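Long-range contacts in aminotransferase class-III (Ochrobactrum anthropi, PDB 5GHG), which probably transfers amino groups between amines or amino acids and keto compounds, using pyridoxal phosphate, which is bound here in its pyridoxamine form: residues R141-S146 with P216-A221; E206-I211 with L248-I253; R363-H368 with A442-L447. The protein carries 1 engineered substitution. All coordinates share one frame; numbering follows the deposited sequence.

Interaction 1: residues R141-S146 with P216-A221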
loop_
_atom_site.group_PDB
_atom_site.type_symbol
_atom_site.label_atom_id
_atom_site.label_comp_id
_atom_site.label_asym_id
_atom_site.label_seq_id
_atom_site.Cartn_x
_atom_site.Cartn_y
_atom_site.Cartn_z
ATOM N N ARG B 141 9.045 22.089 13.382
ATOM C CA ARG B 141 9.583 21.879 12.030
ATOM C C ARG B 141 8.931 20.621 11.450
ATOM O O ARG B 141 9.482 19.527 11.480
ATOM C CB ARG B 141 11.102 21.787 12.020
ATOM C CG ARG B 141 11.661 21.912 10.607
ATOM C CD ARG B 141 13.170 21.720 10.533
ATOM N NE ARG B 141 13.884 22.849 11.102
ATOM C CZ ARG B 141 14.107 23.997 10.477
ATOM N NH1 ARG B 141 13.666 24.184 9.243
ATOM N NH2 ARG B 141 14.764 24.975 11.094
ATOM N N LYS B 142 7.710 20.803 10.947
ATOM C CA LYS B 142 6.866 19.696 10.537
ATOM C C LYS B 142 6.204 19.892 9.177
ATOM O O LYS B 142 5.617 18.942 8.660
ATOM C CB LYS B 142 5.769 19.448 11.578
ATOM C CG LYS B 142 6.284 19.252 13.011
ATOM C CD LYS B 142 7.013 17.922 13.167
ATOM C CE LYS B 142 7.595 17.706 14.577
ATOM N NZ LYS B 142 6.567 17.742 15.657
ATOM N N LYS B 143 6.285 21.074 8.581
ATOM C CA LYS B 143 5.548 21.317 7.344
ATOM C C LYS B 143 6.334 20.763 6.154
ATOM O O LYS B 143 7.571 20.795 6.124
ATOM C CB LYS B 143 5.285 22.814 7.168
ATOM C CG LYS B 143 4.356 23.413 8.257
ATOM C CD LYS B 143 4.305 24.934 8.178
ATOM C CE LYS B 143 3.550 25.576 9.328
ATOM N NZ LYS B 143 3.837 27.046 9.391
ATOM N N ILE B 144 5.604 20.260 5.170
ATOM C CA ILE B 144 6.187 19.720 3.956
ATOM C C ILE B 144 5.644 20.541 2.810
ATOM O O ILE B 144 4.422 20.713 2.699
ATOM C CB ILE B 144 5.833 18.235 3.740
ATOM C CG1 ILE B 144 6.017 17.405 5.024
ATOM C CG2 ILE B 144 6.578 17.669 2.515
ATOM C CD1 ILE B 144 7.418 17.170 5.412
ATOM N N ILE B 145 6.532 21.014 1.939
ATOM C CA ILE B 145 6.132 21.755 0.761
ATOM C C ILE B 145 6.156 20.804 -0.438
ATOM O O ILE B 145 7.185 20.208 -0.741
ATOM C CB ILE B 145 7.051 22.958 0.513
ATOM C CG1 ILE B 145 6.987 23.912 1.711
ATOM C CG2 ILE B 145 6.636 23.704 -0.759
ATOM C CD1 ILE B 145 7.992 25.042 1.634
ATOM N N SER B 146 5.019 20.693 -1.120
ATOM C CA SER B 146 4.860 19.970 -2.367
ATOM C C SER B 146 4.502 20.973 -3.452
ATOM O O SER B 146 4.505 22.187 -3.223
ATOM C CB SER B 146 3.763 18.901 -2.218
ATOM O OG SER B 146 3.854 17.992 -3.297
ATOM N N PRO B 216 10.356 30.043 8.407
ATOM C CA PRO B 216 11.311 29.035 7.915
ATOM C C PRO B 216 11.592 27.920 8.912
ATOM O O PRO B 216 11.836 26.767 8.507
ATOM C CB PRO B 216 12.566 29.857 7.621
ATOM C CG PRO B 216 12.052 31.231 7.361
ATOM C CD PRO B 216 10.886 31.403 8.291
ATOM N N HIS B 217 11.564 28.232 10.210
ATOM C CA HIS B 217 11.772 27.216 11.233
ATOM C C HIS B 217 10.646 26.178 11.284
ATOM O O HIS B 217 10.790 25.170 11.991
ATOM C CB HIS B 217 11.903 27.891 12.611
ATOM C CG HIS B 217 10.649 28.558 13.063
ATOM N ND1 HIS B 217 10.187 29.736 12.510
ATOM C CD2 HIS B 217 9.739 28.207 14.008
ATOM C CE1 HIS B 217 9.050 30.078 13.087
ATOM N NE2 HIS B 217 8.753 29.166 13.995
ATOM N N THR B 218 9.539 26.383 10.576
ATOM C CA THR B 218 8.447 25.412 10.589
ATOM C C THR B 218 8.476 24.473 9.385
ATOM O O THR B 218 7.643 23.571 9.324
ATOM C CB THR B 218 7.074 26.090 10.641
ATOM O OG1 THR B 218 6.799 26.755 9.405
ATOM C CG2 THR B 218 7.005 27.117 11.797
ATOM N N ILE B 219 9.392 24.681 8.436
ATOM C CA ILE B 219 9.430 23.917 7.182
ATOM C C ILE B 219 10.443 22.790 7.341
ATOM O O ILE B 219 11.635 23.044 7.519
ATOM C CB ILE B 219 9.806 24.804 5.978
ATOM C CG1 ILE B 219 8.874 26.022 5.850
ATOM C CG2 ILE B 219 9.851 23.966 4.671
ATOM C CD1 ILE B 219 7.389 25.689 5.724
ATOM N N ALA B 220 9.981 21.545 7.237
ATOM C CA ALA B 220 10.878 20.405 7.387
ATOM C C ALA B 220 11.484 19.948 6.059
ATOM O O ALA B 220 12.663 19.611 6.009
ATOM C CB ALA B 220 10.160 19.236 8.048
ATOM N N ALA B 221 10.703 19.941 4.986
ATOM C CA ALA B 221 11.164 19.327 3.745
ATOM C C ALA B 221 10.397 19.874 2.560
ATOM O O ALA B 221 9.287 20.386 2.694
ATOM C CB ALA B 221 11.023 17.799 3.771
HETATM O O HOH W 1 14.961 26.982 8.972
#

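Interaction 2: residues E206-I211 with L248-I253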
loop_
_atom_site.group_PDB
_atom_site.type_symbol
_atom_site.label_atom_id
_atom_site.label_comp_id
_atom_site.label_asym_id
_atom_site.label_seq_id
_atom_site.Cartn_x
_atom_site.Cartn_y
_atom_site.Cartn_z
ATOM N N GLU B 206 8.910 32.720 -5.338
ATOM C CA GLU B 206 7.645 32.382 -4.718
ATOM C C GLU B 206 7.823 31.292 -3.661
ATOM O O GLU B 206 7.158 31.316 -2.626
ATOM C CB GLU B 206 6.629 31.957 -5.788
ATOM C CG GLU B 206 6.219 33.144 -6.670
ATOM C CD GLU B 206 5.338 32.740 -7.846
ATOM O OE1 GLU B 206 4.879 33.652 -8.575
ATOM O OE2 GLU B 206 5.129 31.515 -8.048
ATOM N N LEU B 207 8.716 30.335 -3.917
ATOM C CA LEU B 207 9.048 29.346 -2.896
ATOM C C LEU B 207 9.634 30.020 -1.648
ATOM O O LEU B 207 9.230 29.730 -0.522
ATOM C CB LEU B 207 10.027 28.318 -3.460
ATOM C CG LEU B 207 10.637 27.324 -2.469
ATOM C CD1 LEU B 207 9.552 26.487 -1.768
ATOM C CD2 LEU B 207 11.612 26.431 -3.183
ATOM N N GLU B 208 10.585 30.928 -1.844
ATOM C CA GLU B 208 11.186 31.603 -0.693
ATOM C C GLU B 208 10.165 32.463 0.041
ATOM O O GLU B 208 10.174 32.519 1.282
ATOM C CB GLU B 208 12.391 32.432 -1.119
ATOM C CG GLU B 208 13.059 33.193 0.037
ATOM C CD GLU B 208 14.461 33.671 -0.319
ATOM O OE1 GLU B 208 14.725 33.914 -1.516
ATOM O OE2 GLU B 208 15.293 33.796 0.598
ATOM N N GLN B 209 9.254 33.103 -0.701
ATOM C CA GLN B 209 8.200 33.887 -0.071
ATOM C C GLN B 209 7.283 33.016 0.774
ATOM O O GLN B 209 6.848 33.426 1.856
ATOM C CB GLN B 209 7.376 34.646 -1.127
ATOM C CG GLN B 209 8.164 35.767 -1.783
ATOM C CD GLN B 209 7.521 36.224 -3.087
ATOM O OE1 GLN B 209 6.308 36.077 -3.290
ATOM N NE2 GLN B 209 8.320 36.769 -3.967
ATOM N N LEU B 210 6.957 31.823 0.286
ATOM C CA LEU B 210 6.173 30.880 1.079
ATOM C C LEU B 210 6.923 30.487 2.363
ATOM O O LEU B 210 6.346 30.492 3.459
ATOM C CB LEU B 210 5.838 29.635 0.249
ATOM C CG LEU B 210 5.038 28.534 0.947
ATOM C CD1 LEU B 210 3.712 29.036 1.466
ATOM C CD2 LEU B 210 4.797 27.341 0.021
ATOM N N ILE B 211 8.200 30.141 2.236
ATOM C CA ILE B 211 8.987 29.730 3.390
ATOM C C ILE B 211 9.032 30.852 4.436
ATOM O O ILE B 211 8.845 30.621 5.639
ATOM C CB ILE B 211 10.396 29.307 2.963
ATOM C CG1 ILE B 211 10.347 28.014 2.127
ATOM C CG2 ILE B 211 11.345 29.156 4.160
ATOM C CD1 ILE B 211 11.611 27.786 1.299
ATOM N N LEU B 248 16.351 26.203 -0.688
ATOM C CA LEU B 248 16.234 25.185 0.347
ATOM C C LEU B 248 17.463 25.181 1.250
ATOM O O LEU B 248 17.338 25.088 2.476
ATOM C CB LEU B 248 16.029 23.802 -0.282
ATOM C CG LEU B 248 14.765 23.671 -1.145
ATOM C CD1 LEU B 248 14.672 22.242 -1.723
ATOM C CD2 LEU B 248 13.516 23.998 -0.339
ATOM N N LYS B 249 18.653 25.272 0.661
ATOM C CA LYS B 249 19.873 25.229 1.445
ATOM C C LYS B 249 19.955 26.422 2.398
ATOM O O LYS B 249 20.416 26.286 3.540
ATOM C CB LYS B 249 21.081 25.178 0.511
ATOM C CG LYS B 249 22.400 24.925 1.206
ATOM C CD LYS B 249 23.450 24.475 0.198
ATOM C CE LYS B 249 24.743 25.256 0.354
ATOM N NZ LYS B 249 25.380 25.011 1.675
ATOM N N ARG B 250 19.459 27.579 1.955
ATOM C CA ARG B 250 19.477 28.792 2.764
ATOM C C ARG B 250 18.695 28.638 4.061
ATOM O O ARG B 250 19.014 29.284 5.058
ATOM C CB ARG B 250 18.925 29.956 1.943
ATOM C CG ARG B 250 18.842 31.309 2.670
ATOM C CD ARG B 250 18.393 32.398 1.685
ATOM N NE ARG B 250 19.254 32.399 0.504
ATOM C CZ ARG B 250 18.849 32.554 -0.747
ATOM N NH1 ARG B 250 17.561 32.720 -1.021
ATOM N NH2 ARG B 250 19.736 32.524 -1.735
ATOM N N TYR B 251 17.667 27.790 4.073
ATOM C CA TYR B 251 16.827 27.615 5.255
ATOM C C TYR B 251 16.949 26.230 5.869
ATOM O O TYR B 251 16.139 25.871 6.726
ATOM C CB TYR B 251 15.373 27.933 4.896
ATOM C CG TYR B 251 15.197 29.341 4.416
ATOM C CD1 TYR B 251 15.195 30.414 5.316
ATOM C CD2 TYR B 251 15.061 29.616 3.064
ATOM C CE1 TYR B 251 15.041 31.712 4.869
ATOM C CE2 TYR B 251 14.907 30.912 2.594
ATOM C CZ TYR B 251 14.895 31.958 3.500
ATOM O OH TYR B 251 14.735 33.242 3.042
ATOM N N ASP B 252 17.931 25.440 5.435
ATOM C CA ASP B 252 18.193 24.108 5.984
ATOM C C ASP B 252 16.987 23.186 5.849
ATOM O O ASP B 252 16.660 22.436 6.764
ATOM C CB ASP B 252 18.635 24.200 7.458
ATOM C CG ASP B 252 19.896 25.027 7.644
ATOM O OD1 ASP B 252 20.780 24.991 6.760
ATOM O OD2 ASP B 252 20.010 25.721 8.675
ATOM N N ILE B 253 16.341 23.221 4.693
ATOM C CA ILE B 253 15.159 22.395 4.425
ATOM C C ILE B 253 15.602 21.148 3.669
ATOM O O ILE B 253 16.356 21.239 2.689
ATOM C CB ILE B 253 14.113 23.189 3.633
ATOM C CG1 ILE B 253 13.624 24.388 4.477
ATOM C CG2 ILE B 253 12.954 22.274 3.188
ATOM C CD1 ILE B 253 12.899 25.460 3.677
#

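Interaction 3: residues R363-H368 with A442-L447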
loop_
_atom_site.group_PDB
_atom_site.type_symbol
_atom_site.label_atom_id
_atom_site.label_comp_id
_atom_site.label_asym_id
_atom_site.label_seq_id
_atom_site.Cartn_x
_atom_site.Cartn_y
_atom_site.Cartn_z
ATOM N N ARG B 363 9.088 15.904 -31.698
ATOM C CA ARG B 363 9.153 17.337 -31.942
ATOM C C ARG B 363 8.938 17.696 -33.413
ATOM O O ARG B 363 8.617 18.845 -33.718
ATOM C CB ARG B 363 10.477 17.889 -31.410
ATOM C CG ARG B 363 10.384 18.111 -29.886
ATOM C CD ARG B 363 11.715 18.401 -29.253
ATOM N NE ARG B 363 11.586 18.623 -27.814
ATOM C CZ ARG B 363 11.396 17.655 -26.929
ATOM N NH1 ARG B 363 11.297 16.401 -27.358
ATOM N NH2 ARG B 363 11.327 17.928 -25.626
ATOM N N GLU B 364 9.071 16.735 -34.320
ATOM C CA GLU B 364 8.715 16.985 -35.710
ATOM C C GLU B 364 7.226 17.265 -35.883
ATOM O O GLU B 364 6.828 17.753 -36.942
ATOM C CB GLU B 364 9.131 15.794 -36.591
ATOM C CG GLU B 364 10.633 15.577 -36.628
ATOM C CD GLU B 364 11.043 14.259 -37.283
ATOM O OE1 GLU B 364 10.164 13.494 -37.716
ATOM O OE2 GLU B 364 12.263 13.983 -37.358
ATOM N N LEU B 365 6.403 16.982 -34.871
ATOM C CA LEU B 365 4.983 17.261 -34.923
ATOM C C LEU B 365 4.606 18.595 -34.284
ATOM O O LEU B 365 3.425 18.903 -34.207
ATOM C CB LEU B 365 4.191 16.140 -34.223
ATOM C CG LEU B 365 4.560 14.716 -34.595
ATOM C CD1 LEU B 365 3.644 13.768 -33.845
ATOM C CD2 LEU B 365 4.503 14.491 -36.099
ATOM N N GLN B 366 5.591 19.370 -33.820
ATOM C CA GLN B 366 5.307 20.617 -33.122
ATOM C C GLN B 366 4.461 21.569 -33.959
ATOM O O GLN B 366 3.694 22.359 -33.408
ATOM C CB GLN B 366 6.619 21.325 -32.751
ATOM C CG GLN B 366 7.251 20.749 -31.515
ATOM C CD GLN B 366 8.603 21.357 -31.236
ATOM O OE1 GLN B 366 9.398 21.602 -32.158
ATOM N NE2 GLN B 366 8.874 21.602 -29.961
ATOM N N ASP B 367 4.626 21.539 -35.279
ATOM C CA ASP B 367 3.881 22.416 -36.162
ATOM C C ASP B 367 2.508 21.866 -36.538
ATOM O O ASP B 367 1.777 22.530 -37.275
ATOM C CB ASP B 367 4.697 22.699 -37.425
ATOM C CG ASP B 367 5.096 21.419 -38.164
ATOM O OD1 ASP B 367 4.962 20.301 -37.578
ATOM O OD2 ASP B 367 5.559 21.531 -39.325
ATOM N N HIS B 368 2.139 20.678 -36.064
ATOM C CA HIS B 368 0.801 20.178 -36.346
ATOM C C HIS B 368 -0.244 21.135 -35.777
ATOM O O HIS B 368 -0.073 21.662 -34.672
ATOM C CB HIS B 368 0.601 18.773 -35.753
ATOM C CG HIS B 368 -0.603 18.065 -36.288
ATOM N ND1 HIS B 368 -1.875 18.315 -35.830
ATOM C CD2 HIS B 368 -0.733 17.142 -37.279
ATOM C CE1 HIS B 368 -2.741 17.565 -36.490
ATOM N NE2 HIS B 368 -2.071 16.845 -37.378
ATOM N N ALA B 442 1.986 6.439 -35.530
ATOM C CA ALA B 442 0.587 6.266 -35.143
ATOM C C ALA B 442 0.023 7.548 -34.524
ATOM O O ALA B 442 -1.151 7.889 -34.728
ATOM C CB ALA B 442 0.428 5.102 -34.174
ATOM N N LEU B 443 0.841 8.258 -33.751
ATOM C CA LEU B 443 0.396 9.531 -33.215
ATOM C C LEU B 443 0.160 10.546 -34.329
ATOM O O LEU B 443 -0.847 11.253 -34.330
ATOM C CB LEU B 443 1.400 10.068 -32.206
ATOM C CG LEU B 443 1.102 11.466 -31.674
ATOM C CD1 LEU B 443 -0.243 11.502 -30.928
ATOM C CD2 LEU B 443 2.245 11.949 -30.803
ATOM N N GLU B 444 1.089 10.639 -35.278
ATOM C CA GLU B 444 0.915 11.593 -36.370
ATOM C C GLU B 444 -0.382 11.334 -37.133
ATOM O O GLU B 444 -1.155 12.263 -37.398
ATOM C CB GLU B 444 2.106 11.538 -37.323
ATOM C CG GLU B 444 1.908 12.430 -38.535
ATOM C CD GLU B 444 3.152 12.521 -39.405
ATOM O OE1 GLU B 444 4.036 11.648 -39.294
ATOM O OE2 GLU B 444 3.239 13.485 -40.184
ATOM N N ALA B 445 -0.628 10.069 -37.497
ATOM C CA ALA B 445 -1.857 9.730 -38.211
ATOM C C ALA B 445 -3.087 9.993 -37.343
ATOM O O ALA B 445 -4.132 10.419 -37.843
ATOM C CB ALA B 445 -1.812 8.270 -38.662
ATOM N N THR B 446 -2.977 9.725 -36.044
ATOM C CA THR B 446 -4.055 10.028 -35.106
ATOM C C THR B 446 -4.404 11.513 -35.125
ATOM O O THR B 446 -5.578 11.889 -35.173
ATOM C CB THR B 446 -3.656 9.624 -33.684
ATOM O OG1 THR B 446 -3.606 8.199 -33.587
ATOM C CG2 THR B 446 -4.661 10.149 -32.697
ATOM N N LEU B 447 -3.387 12.371 -35.051
ATOM C CA LEU B 447 -3.656 13.804 -35.023
ATOM C C LEU B 447 -4.291 14.265 -36.338
ATOM O O LEU B 447 -5.171 15.123 -36.330
ATOM C CB LEU B 447 -2.378 14.575 -34.736
ATOM C CG LEU B 447 -1.812 14.264 -33.347
ATOM C CD1 LEU B 447 -0.568 15.084 -33.069
ATOM C CD2 LEU B 447 -2.854 14.499 -32.276
#

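Interaction 1: residues R141-S146 with P216-A221
Lys143 pairs with Ile219, and Ile144 with Ala221, as neighbouring parallel strands of the seven-stranded mixed sheet that forms the core of the cofactor-binding domain in this transaminase family. The pairing illustrates how a sheet absorbs an irregularity: between the two pairs the register slips by one residue, a beta bulge. Lys143 O accepts from Ala220 N at 2.8 Å. A weak second bond runs from Ala221 N to Lys143 O at 3.4 Å. Past the slip, Ile145 N gives a nearly straight bond (170°) to Ala221 O.

Before the strands begin, Arg141 does the reaching. Its CG stands anti to the backbone N (chi1 -166°), and a bend at chi3 (-72°) turns the guanidinium back over the 3-10 turn of Pro216-Thr218. There NH1 donates to Ile219 O at 2.9 Å, in the guanidinium plane, while His217 O lies 3.8 Å above that plane over its centre. NH2 holds a water that bonds weakly to Pro216 O, and NE forms a salt bridge with Glu138. A leucine here would probably leave Ile219 O without this donor and Glu138 without its positive mate.

On the side of the sheet carrying Lys143 and Ile219, the lysine runs out extended beyond CG and crosses Thr218. Its NZ donates to Thr218 OG1 at 3.0 Å and forms a salt bridge with Glu214, joining the strand to the end of helix 196-214, while that hydroxyl is hydrogen-bonded in turn to Gly215 O. Lys142 turns away, its NZ forming a salt bridge with Asp172 of the second subunit. On the other face Ile144 CD1 rests on the methyl of Ala221. Back on the Lys143 side, the CD1 of Ile145 slants across to Ile219 CG2 at 3.7 Å.

Interaction 2: residues E206-I211 with L248-I253
Glu208 and Tyr251 meet where two helices, 196-214 and 240-250, lie beside each other against the mixed sheet that contains strands 143-147 and 219-224 of this alpha/beta domain, the second helix ending in a Schellman motif. Following the glutamate outward shows how one acidic side chain can serve two partners. From CB, the chain leaves with CG anti to the backbone N (chi1 179°) and stays extended, passing Val247. CG comes 3.4 Å from Tyr251 OH, so the aliphatic part already lies against the phenol. CD sits at the edge of the Arg250 guanidinium, whose plane is only 24° from that of the carboxylate. OE1 approaches Arg250 NH1 at 3.1 Å. OE2 does most of the work: it accepts the Tyr251 hydroxyl at 2.6 Å through its anti lone pair, and it forms a salt bridge with Arg250 NH1 at 3.0 Å, the hydrogen bond within it being weak. Two donors on one oxygen would probably help keep the carboxylate ionised.

The phenol ring stands steeply to the carboxylate, at 77°, and is sandwiched. Ile211 CG2 makes a CH-pi contact over one face, 4.0 Å from the ring centroid, while CG of Arg250 covers the opposite face. Toward the sheet lies an apolar seam, where Leu207 and Leu248 cross at about a right angle and Ile211 meets Ile253 tip to tip, CD1 to CD1 at 3.6 Å. Asp252, with positive phi, is the C-prime residue that turns the chain, and Leu248 O receives Ile253 N and Tyr251 N from opposite faces of its plane.

Interaction 3: residues R363-H368 with A442-L447
Leu365 and His368 are presented to the helix of Ala442-Leu447 by two overlapping type I turns, Arg363 to Gln366 and Leu365 to His368, which bring the CA of Leu365 to 7.1 Å from that of Glu444. The turns are closed by backbone bonds from Gln366 N to Arg363 O and from His368 N to Leu365 O, and the arrangement shows how a short irregular linker can pack closely by offering two side chains three residues apart.

In Leu365, CG, anti to the carbonyl carbon (chi1 -48°), points the side chain at the helix, and its two methyls part there. CD1 enters beside Leu443, 3.8 Å from that residue's CD2, and its more distant neighbour is CD1 of Leu447. CD2 instead rests across the Glu444 side chain, 4.0 Å from its CB.

His368, three residues later, meets the helix one turn farther along, at Leu447 rather than Leu443. Its CG is anti to the backbone N (chi1 -165°), which carries the imidazole across to Leu447. The CB of Leu447 then sits over one face of the ring, 3.6 Å from its centroid, in a CH-pi contact. The same ring brings CE1 to 3.4 Å from Leu447 O. Both ring nitrogens have partners: ND1 meets the backbone N of Leu370 and NE2 the side-chain OD1 of Asn448, so the ring is fixed in rotation as well as covered.

Leu443 also touches Leu423 and Phe425, and Leu447 touches Val371. The contact thus seats the linker between helix 347-363 and strand 371-377 on the long C-terminal helix 433-455, as part of the small alpha/beta domain characteristic of fold-type I aminotransferases.

Overall arrangement
From the N terminus, 141-146 comes first and waits until 216-221 to close interaction 1, a loop of 69 residues that takes in helix 196-214. Interaction 2 opens inside that loop at 206-211 and closes beyond it at 248-253, so the two cross. They also touch: their centres are 9 Å apart, and Ile219 packs on Ile253, so two parallel strands and the helices covering them form one layered unit. Strand 219-224, helix 240-250 and strand 254-258 make a beta-alpha-beta crossover there. Interaction 3 follows in series, its centre about 43 Å from that of interaction 1 on the opposite side of the chain's centre, joining 363-368 to the C-terminal helix.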